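Local coordinates for protein ribokinase, putative (Burkholderia thailandensis, PDB 3B1N) that probably phosphorylates nucleosides as a kinase of the PfkB (ribokinase) family and is seen here with ADP and the nucleoside analogue mizoribine, at residues I164-Q169 against A254-L259; I219-G222 against A226-R229; P238-E243 against M279-I284. All blocks are in the same frame, centred on the assembly; numbering follows the deposited sequence.

Contact 1: residues I164-Q169 against A254-L259; sequences IFDPGQ and AFRGGL. With MZR (5-hydroxy-1-(beta-D-ribofuranosyl)-1H-imidazole-4-carboxamide), chain F.
This contact belongs to the Rossmann-like core of the ribokinase fold, where Asp166, just past the end of strand 163-165, forms a salt bridge with Arg256 of helix 251-264. Asp166 OD1 faces the guanidinium edge near its plane and lies 3.0 Å from Arg256 NE. The same OD1 is 3.3 Å from Arg256 NH2. Both hydrogen bonds are weak and bent, 142° at NE and 131° at NH2. The carboxylate plane is turned 49° from the guanidinium, so the two groups do not lie flat side by side. Asp166 OD2 lies near the Arg256 CD-NE bond, 3.4 Å from CD. Asp166 was modelled in two conformers, and the bridge described is that of one of them. Arg256 reaches across with a chain extended from CG to NE. Its remaining nitrogen, NH1, is hydrogen-bonded to Gly252 O at the start of its own helix, which should help fix the guanidinium. Beside this polar pair, the CD1 tip of Ile164 meets Leu259 CD2 at 4.0 Å. Farther along the chain, Gln169 NE2 approaches the mizoribine ribose, 3.2 Å from its O4'. That nucleoside is also held by Asp253, next to Gly252 at the beginning of the helix. Strand 163-165 runs between strands 138-141 and 188-192, and helix 251-264 packs on the sheet, with Arg256 touching Ala190 and Leu259 touching Ile218.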
# COMPACT_ATOMS: atom_id res chain seq x y z
N ILE B 164 -10.88 -17.42 20.85
CA ILE B 164 -9.70 -17.40 19.98
C ILE B 164 -9.01 -16.04 20.10
O ILE B 164 -9.69 -15.02 20.06
CB ILE B 164 -10.16 -17.55 18.49
CG1 ILE B 164 -10.95 -18.86 18.26
CG2 ILE B 164 -8.89 -17.53 17.57
CD1 ILE B 164 -11.39 -19.07 16.80
N PHE B 165 -7.70 -16.07 20.23
CA PHE B 165 -6.86 -14.86 20.18
C PHE B 165 -6.21 -14.79 18.80
O PHE B 165 -5.49 -15.70 18.40
CB PHE B 165 -5.83 -14.91 21.29
CG PHE B 165 -4.89 -13.72 21.32
CD1 PHE B 165 -5.39 -12.42 21.33
CD2 PHE B 165 -3.53 -13.93 21.40
CE1 PHE B 165 -4.50 -11.32 21.39
CE2 PHE B 165 -2.65 -12.85 21.42
CZ PHE B 165 -3.15 -11.56 21.42
N ASP B 166 -6.48 -13.70 18.07
CA ASP B 166 -6.06 -13.48 16.73
C ASP B 166 -5.29 -12.10 16.72
O ASP B 166 -5.95 -11.12 16.31
CB ASP B 166 -7.45 -13.46 16.02
CG ASP B 166 -7.43 -13.04 14.58
OD1 ASP B 166 -6.40 -13.20 13.90
OD2 ASP B 166 -8.52 -12.53 14.12
N PRO B 167 -4.00 -12.01 17.15
CA PRO B 167 -3.33 -10.70 17.24
C PRO B 167 -3.21 -10.04 15.86
O PRO B 167 -3.43 -8.81 15.72
CB PRO B 167 -2.01 -11.00 17.94
CG PRO B 167 -1.75 -12.50 17.74
CD PRO B 167 -3.12 -13.10 17.66
N GLY B 168 -2.98 -10.88 14.85
CA GLY B 168 -3.06 -10.44 13.44
C GLY B 168 -2.25 -9.17 13.18
O GLY B 168 -1.13 -9.01 13.63
N GLN B 169 -2.87 -8.28 12.45
CA GLN B 169 -2.24 -7.02 12.11
C GLN B 169 -1.92 -6.12 13.29
O GLN B 169 -1.23 -5.10 13.14
CB GLN B 169 -3.17 -6.27 11.16
CG GLN B 169 -3.29 -6.96 9.83
CD GLN B 169 -4.60 -7.67 9.67
OE1 GLN B 169 -5.10 -8.35 10.58
NE2 GLN B 169 -5.17 -7.54 8.47
N ALA B 254 -12.62 -14.95 6.92
CA ALA B 254 -13.66 -15.90 6.49
C ALA B 254 -13.37 -17.25 7.16
O ALA B 254 -14.29 -17.93 7.67
CB ALA B 254 -13.68 -16.03 4.96
N PHE B 255 -12.11 -17.67 7.11
CA PHE B 255 -11.65 -18.90 7.77
C PHE B 255 -12.02 -18.89 9.25
O PHE B 255 -12.58 -19.85 9.78
CB PHE B 255 -10.12 -19.02 7.53
CG PHE B 255 -9.48 -20.27 8.09
CD1 PHE B 255 -9.12 -21.34 7.25
CD2 PHE B 255 -9.18 -20.35 9.45
CE1 PHE B 255 -8.49 -22.49 7.83
CE2 PHE B 255 -8.56 -21.46 9.99
CZ PHE B 255 -8.23 -22.54 9.18
N ARG B 256 -11.73 -17.79 9.93
CA ARG B 256 -12.06 -17.73 11.38
C ARG B 256 -13.56 -17.83 11.62
O ARG B 256 -13.95 -18.49 12.61
CB ARG B 256 -11.49 -16.42 11.96
CG ARG B 256 -10.00 -16.55 12.20
CD ARG B 256 -9.36 -15.18 12.16
NE ARG B 256 -7.92 -15.21 12.35
CZ ARG B 256 -7.03 -15.74 11.49
NH1 ARG B 256 -7.42 -16.39 10.41
NH2 ARG B 256 -5.76 -15.68 11.76
N GLY B 257 -14.41 -17.24 10.79
CA GLY B 257 -15.88 -17.44 10.89
C GLY B 257 -16.23 -18.92 10.83
O GLY B 257 -17.03 -19.41 11.67
N GLY B 258 -15.64 -19.64 9.89
CA GLY B 258 -15.97 -21.08 9.78
C GLY B 258 -15.46 -21.85 10.97
O GLY B 258 -16.14 -22.78 11.45
N LEU B 259 -14.27 -21.53 11.42
CA LEU B 259 -13.72 -22.19 12.61
C LEU B 259 -14.63 -21.97 13.81
O LEU B 259 -14.93 -22.94 14.53
CB LEU B 259 -12.32 -21.69 12.88
CG LEU B 259 -11.50 -22.71 13.64
CD1 LEU B 259 -11.06 -23.82 12.69
CD2 LEU B 259 -10.28 -22.00 14.24
N1 MZR F . -6.02 -3.18 13.10
O3 MZR F . -8.09 -4.26 11.57
C4 MZR F . -7.12 -4.07 10.57
C5 MZR F . -5.79 -3.54 10.77
C6 MZR F . -5.24 -3.07 12.04
O6 MZR F . -4.08 -2.59 11.99
N7 MZR F . -5.25 -3.57 9.52
C8 MZR F . -6.16 -4.08 8.67
N9 MZR F . -7.33 -4.40 9.30
C1' MZR F . -8.52 -5.02 8.71
C2' MZR F . -9.04 -4.44 7.41
O2' MZR F . -10.04 -3.49 7.77
C3' MZR F . -9.53 -5.70 6.65
O3' MZR F . -10.93 -5.76 6.34
C4' MZR F . -9.14 -6.85 7.53
O4' MZR F . -8.09 -6.33 8.33
C5' MZR F . -8.65 -8.03 6.72
O5' MZR F . -8.34 -9.08 7.67

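Contact 2: residues I219-G222 against A226-R229; sequences ITRG and ATIR. With ADP (adenosine-5'-diphosphate), chain G.
Arg221 and Thr227 meet because of their first torsions. In Arg221, CG stands opposite the carbonyl carbon (chi1 -48°), and the chain then runs straight out to NE, back along the hairpin. In Thr227, OG1 sits between the backbone N and the carbonyl carbon (chi1 54°), which leaves it facing the arginine. Arg221 NH2 donates to Thr227 OG1 at 2.9 Å. The bond is moderately bent at 150°, and the oxygen lies near the guanidinium edge, tilted somewhat out of its plane. The Thr227 methyl adds a van der Waals contact, CG2 lying 3.5 Å from Arg221 NE. One guanidinium face lies over Ile219 CG2, so the group is held both at an edge and on a face. Arg221 was modelled in two conformers, and this account is of one. The backbones join as antiparallel strands. Ile219 and Thr227 are a hydrogen-bonded pair: Ile219 N binds Thr227 O at 3.0 Å, and Thr227 N returns a bond to Ile219 O at 2.9 Å. Thr220 and Ala226 form the neighbouring non-hydrogen-bonded pair, and Ala226 CB rests 3.9 Å from Thr220 CA. Their side chains lie on the face covered by Phe255 of helix 251-264. Thr220 also holds the nucleotide, donating from OG1 to ADP O2A at 2.6 Å. Gly222 N grips the same oxygen at 2.9 Å, so one alpha-phosphate oxygen takes two bonds, one from the last strand residue and one from the loop that follows. Residues 216-230 are a beta hairpin, and the Thr-x-Gly-x-x-Gly sequence, from the end of its first strand through the turn, is characteristic of the nucleotide site of ribokinase-family enzymes.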
# COMPACT_ATOMS: atom_id res chain seq x y z
N ILE B 219 -2.67 -22.31 12.34
CA ILE B 219 -1.79 -21.51 11.46
C ILE B 219 -2.23 -21.70 10.02
O ILE B 219 -2.23 -22.83 9.49
CB ILE B 219 -0.29 -21.85 11.65
CG1 ILE B 219 0.11 -21.68 13.11
CG2 ILE B 219 0.53 -21.00 10.61
CD1 ILE B 219 1.48 -22.33 13.47
N THR B 220 -2.63 -20.59 9.39
CA THR B 220 -3.10 -20.66 8.01
C THR B 220 -1.91 -20.38 7.10
O THR B 220 -1.01 -19.58 7.46
CB THR B 220 -4.26 -19.69 7.74
OG1 THR B 220 -3.79 -18.34 7.83
CG2 THR B 220 -5.35 -19.90 8.81
N ARG B 221 -1.94 -21.04 5.94
CA ARG B 221 -0.84 -21.04 4.98
C ARG B 221 -1.33 -20.71 3.58
O ARG B 221 -0.90 -21.29 2.57
CB ARG B 221 -0.10 -22.41 5.07
CG ARG B 221 0.22 -22.83 6.50
CD ARG B 221 1.00 -24.13 6.59
NE ARG B 221 1.10 -24.62 7.97
CZ ARG B 221 2.09 -24.35 8.83
NH1 ARG B 221 3.11 -23.55 8.48
NH2 ARG B 221 2.08 -24.87 10.07
N GLY B 222 -2.27 -19.78 3.46
CA GLY B 222 -2.75 -19.37 2.15
C GLY B 222 -3.30 -20.51 1.29
O GLY B 222 -4.08 -21.36 1.79
N ALA B 226 -3.98 -25.15 5.92
CA ALA B 226 -3.70 -24.72 7.30
C ALA B 226 -3.33 -25.90 8.15
O ALA B 226 -3.58 -27.04 7.73
CB ALA B 226 -4.99 -24.05 7.90
N THR B 227 -2.79 -25.63 9.34
CA THR B 227 -2.58 -26.69 10.36
C THR B 227 -3.29 -26.35 11.64
O THR B 227 -3.34 -25.18 12.04
CB THR B 227 -1.10 -26.91 10.63
OG1 THR B 227 -0.50 -25.68 10.98
CG2 THR B 227 -0.40 -27.46 9.42
N ILE B 228 -3.84 -27.37 12.30
CA ILE B 228 -4.42 -27.17 13.62
C ILE B 228 -3.72 -28.12 14.58
O ILE B 228 -3.92 -29.36 14.54
CB ILE B 228 -5.90 -27.49 13.60
CG1 ILE B 228 -6.60 -26.53 12.60
CG2 ILE B 228 -6.51 -27.35 15.02
CD1 ILE B 228 -8.15 -26.72 12.50
N ARG B 229 -2.94 -27.54 15.46
CA ARG B 229 -2.20 -28.30 16.48
C ARG B 229 -3.00 -28.27 17.78
O ARG B 229 -3.27 -27.21 18.34
CB ARG B 229 -0.83 -27.65 16.70
CG ARG B 229 -0.05 -28.28 17.85
CD ARG B 229 1.15 -29.01 17.32
NE ARG B 229 2.33 -28.18 17.32
CZ ARG B 229 3.30 -28.27 18.23
NH1 ARG B 229 3.21 -29.12 19.24
NH2 ARG B 229 4.35 -27.47 18.14
PB ADP G . -4.81 -14.22 5.96
O1B ADP G . -3.38 -13.80 5.68
O2B ADP G . -5.08 -14.15 7.43
O3B ADP G . -5.95 -13.65 5.18
PA ADP G . -4.33 -16.83 4.56
O1A ADP G . -3.77 -16.09 3.34
O2A ADP G . -3.46 -17.81 5.28
O3A ADP G . -4.83 -15.86 5.70
O5' ADP G . -5.63 -17.47 3.97
C5' ADP G . -6.52 -18.09 4.92
C4' ADP G . -7.21 -19.33 4.37
O4' ADP G . -7.99 -18.96 3.21
C3' ADP G . -6.24 -20.43 3.87
O3' ADP G . -5.78 -21.24 4.96
C2' ADP G . -7.09 -21.09 2.82
O2' ADP G . -7.98 -22.05 3.44
C1' ADP G . -7.91 -19.98 2.23
N9 ADP G . -7.19 -19.41 1.06
C8 ADP G . -6.31 -18.37 1.00
N7 ADP G . -5.84 -18.22 -0.28
C5 ADP G . -6.36 -19.20 -1.00
C6 ADP G . -6.25 -19.63 -2.39
N6 ADP G . -5.43 -18.92 -3.22
N1 ADP G . -6.93 -20.69 -2.78
C2 ADP G . -7.73 -21.39 -1.95
N3 ADP G . -7.90 -21.03 -0.67
C4 ADP G . -7.24 -20.00 -0.15

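Contact 3: residues P238-E243 against M279-I284; sequences PAVRAE and MGALKI. With ADP (adenosine-5'-diphosphate), chain G.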
# COMPACT_ATOMS: atom_id res chain seq x y z
N PRO B 238 -6.49 -29.33 4.22
CA PRO B 238 -6.23 -28.94 2.83
C PRO B 238 -6.92 -27.67 2.45
O PRO B 238 -8.01 -27.38 2.96
CB PRO B 238 -6.84 -30.09 2.00
CG PRO B 238 -7.68 -30.89 2.96
CD PRO B 238 -7.44 -30.46 4.37
N ALA B 239 -6.34 -26.94 1.50
CA ALA B 239 -7.10 -25.90 0.84
C ALA B 239 -8.21 -26.45 -0.03
O ALA B 239 -8.13 -27.59 -0.52
CB ALA B 239 -6.15 -25.01 -0.03
N VAL B 240 -9.23 -25.65 -0.26
CA VAL B 240 -10.24 -25.93 -1.27
C VAL B 240 -9.83 -25.15 -2.51
O VAL B 240 -9.55 -23.96 -2.42
CB VAL B 240 -11.67 -25.50 -0.80
CG1 VAL B 240 -12.73 -25.70 -1.86
CG2 VAL B 240 -12.06 -26.35 0.38
N ARG B 241 -9.77 -25.82 -3.66
CA ARG B 241 -9.46 -25.12 -4.93
C ARG B 241 -10.42 -23.98 -5.16
O ARG B 241 -11.63 -24.17 -5.20
CB ARG B 241 -9.50 -26.12 -6.11
CG ARG B 241 -9.03 -25.53 -7.44
CD ARG B 241 -8.28 -26.55 -8.27
NE ARG B 241 -6.95 -26.04 -8.62
CZ ARG B 241 -5.83 -26.24 -7.91
NH1 ARG B 241 -4.68 -25.71 -8.31
NH2 ARG B 241 -5.86 -26.97 -6.79
N ALA B 242 -9.86 -22.78 -5.34
CA ALA B 242 -10.67 -21.60 -5.59
C ALA B 242 -11.24 -21.64 -6.98
O ALA B 242 -10.51 -21.99 -7.92
CB ALA B 242 -9.78 -20.35 -5.46
N GLU B 243 -12.49 -21.20 -7.12
CA GLU B 243 -13.09 -21.13 -8.46
C GLU B 243 -12.32 -20.11 -9.31
O GLU B 243 -12.16 -20.33 -10.53
CB GLU B 243 -14.59 -20.82 -8.42
CG GLU B 243 -15.42 -21.78 -7.53
CD GLU B 243 -15.72 -23.14 -8.14
OE1 GLU B 243 -14.76 -23.93 -8.37
OE2 GLU B 243 -16.92 -23.42 -8.36
N MET B 279 -14.55 -21.70 3.60
CA MET B 279 -14.96 -20.28 3.59
C MET B 279 -13.87 -19.37 3.00
O MET B 279 -14.23 -18.44 2.26
CB MET B 279 -15.29 -19.85 5.02
CG MET B 279 -16.54 -20.60 5.61
SD MET B 279 -18.08 -20.32 4.77
CE MET B 279 -18.52 -18.67 5.36
N GLY B 280 -12.60 -19.65 3.32
CA GLY B 280 -11.49 -18.91 2.72
C GLY B 280 -11.52 -18.98 1.20
O GLY B 280 -11.30 -17.95 0.49
N ALA B 281 -11.79 -20.16 0.67
CA ALA B 281 -11.88 -20.32 -0.82
C ALA B 281 -13.06 -19.67 -1.44
O ALA B 281 -12.97 -19.18 -2.58
CB ALA B 281 -11.83 -21.82 -1.19
N LEU B 282 -14.20 -19.65 -0.75
CA LEU B 282 -15.37 -18.99 -1.34
C LEU B 282 -15.17 -17.48 -1.36
O LEU B 282 -15.56 -16.79 -2.29
CB LEU B 282 -16.64 -19.33 -0.57
CG LEU B 282 -16.91 -20.83 -0.52
CD1 LEU B 282 -18.05 -21.10 0.44
CD2 LEU B 282 -17.30 -21.26 -1.96
N LYS B 283 -14.50 -16.98 -0.33
CA LYS B 283 -14.22 -15.55 -0.23
C LYS B 283 -13.30 -15.06 -1.35
O LYS B 283 -13.55 -13.99 -1.91
CB LYS B 283 -13.64 -15.20 1.16
CG LYS B 283 -13.70 -13.68 1.43
CD LYS B 283 -12.40 -13.03 1.69
CE LYS B 283 -11.58 -12.90 0.41
NZ LYS B 283 -12.05 -11.80 -0.54
N ILE B 284 -12.25 -15.81 -1.66
CA ILE B 284 -11.19 -15.28 -2.57
C ILE B 284 -11.70 -15.11 -4.00
O ILE B 284 -11.08 -14.35 -4.78
CB ILE B 284 -9.93 -16.14 -2.47
CG1 ILE B 284 -8.69 -15.34 -2.99
CG2 ILE B 284 -10.14 -17.48 -3.25
CD1 ILE B 284 -7.39 -16.09 -2.67
PB ADP G . -4.81 -14.22 5.96
O1B ADP G . -3.38 -13.80 5.68
O2B ADP G . -5.08 -14.15 7.43
O3B ADP G . -5.95 -13.65 5.18
PA ADP G . -4.33 -16.83 4.56
O1A ADP G . -3.77 -16.09 3.34
O2A ADP G . -3.46 -17.81 5.28
O3A ADP G . -4.83 -15.86 5.70
O5' ADP G . -5.63 -17.47 3.97
C5' ADP G . -6.52 -18.09 4.92
C4' ADP G . -7.21 -19.33 4.37
O4' ADP G . -7.99 -18.96 3.21
C3' ADP G . -6.24 -20.43 3.87
O3' ADP G . -5.78 -21.24 4.96
C2' ADP G . -7.09 -21.09 2.82
O2' ADP G . -7.98 -22.05 3.44
C1' ADP G . -7.91 -19.98 2.23
N9 ADP G . -7.19 -19.41 1.06
C8 ADP G . -6.31 -18.37 1.00
N7 ADP G . -5.84 -18.22 -0.28
C5 ADP G . -6.36 -19.20 -1.00
C6 ADP G . -6.25 -19.63 -2.39
N6 ADP G . -5.43 -18.92 -3.22
N1 ADP G . -6.93 -20.69 -2.78
C2 ADP G . -7.73 -21.39 -1.95
N3 ADP G . -7.90 -21.03 -0.67
C4 ADP G . -7.24 -20.00 -0.15
O HOH W 1 -14.02 -20.50 -4.76
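The adenine pocket of this PfkB-family fold is built partly here, where Val240 and Ala242 of the loop after strand 233-237 pack on Ala281 and Ile284 of helix 269-284. No direct hydrogen bond joins the two segments. Val240 CB and Ala281 CB are 3.7 Å apart. The alanine methyl also sits against Val240 O at 3.4 Å, so it fits closely against both the side chain and the carbonyl of the valine. One turn on, Ile284 CG2 lies 3.6 Å from Ala242 CB. The isoleucine divides its work between protein and nucleotide. Its CG1 branch is anti to the backbone N (chi1 -160°) and carries CD1 to the base, 3.5 Å from ADP N6. The loop touches the base as well. Val240 O comes within 3.2 Å of ADP C2, and Ala242 CB lies 3.9 Å from ADP N1. Gly280, with no side chain, lets the ribose lie close to the helix backbone. Ala306 and Phe307 of helix 296-307 also pack on Val240. Pro238 O is hydrogen-bonded to Ser277 OG, and this serine binds ADP too. A water makes the polar link between the segments: it accepts from Glu243 N at 2.9 Å and donates to Ala281 O at 2.8 Å.

From the N terminus, the chain first passes through 164-169 at the end of a central strand. It then makes the hairpin of contact 2, whose strands are joined by the five residues 221-225, within the longer loop of contact 1. Next comes 238-243, the first half of contact 3, before helix 251-264 completes contact 1 through 254-259. Helix 269-284 completes contact 3 last, so contacts 1 and 3 cross, while contacts 2 and 3 follow in series. Phe255 touches Thr220 and Ala226, joining contacts 1 and 2. Ala254 packs on Met279 and Lys283, joining contacts 1 and 3. Contacts 2 and 3 do not touch, but both reach ADP.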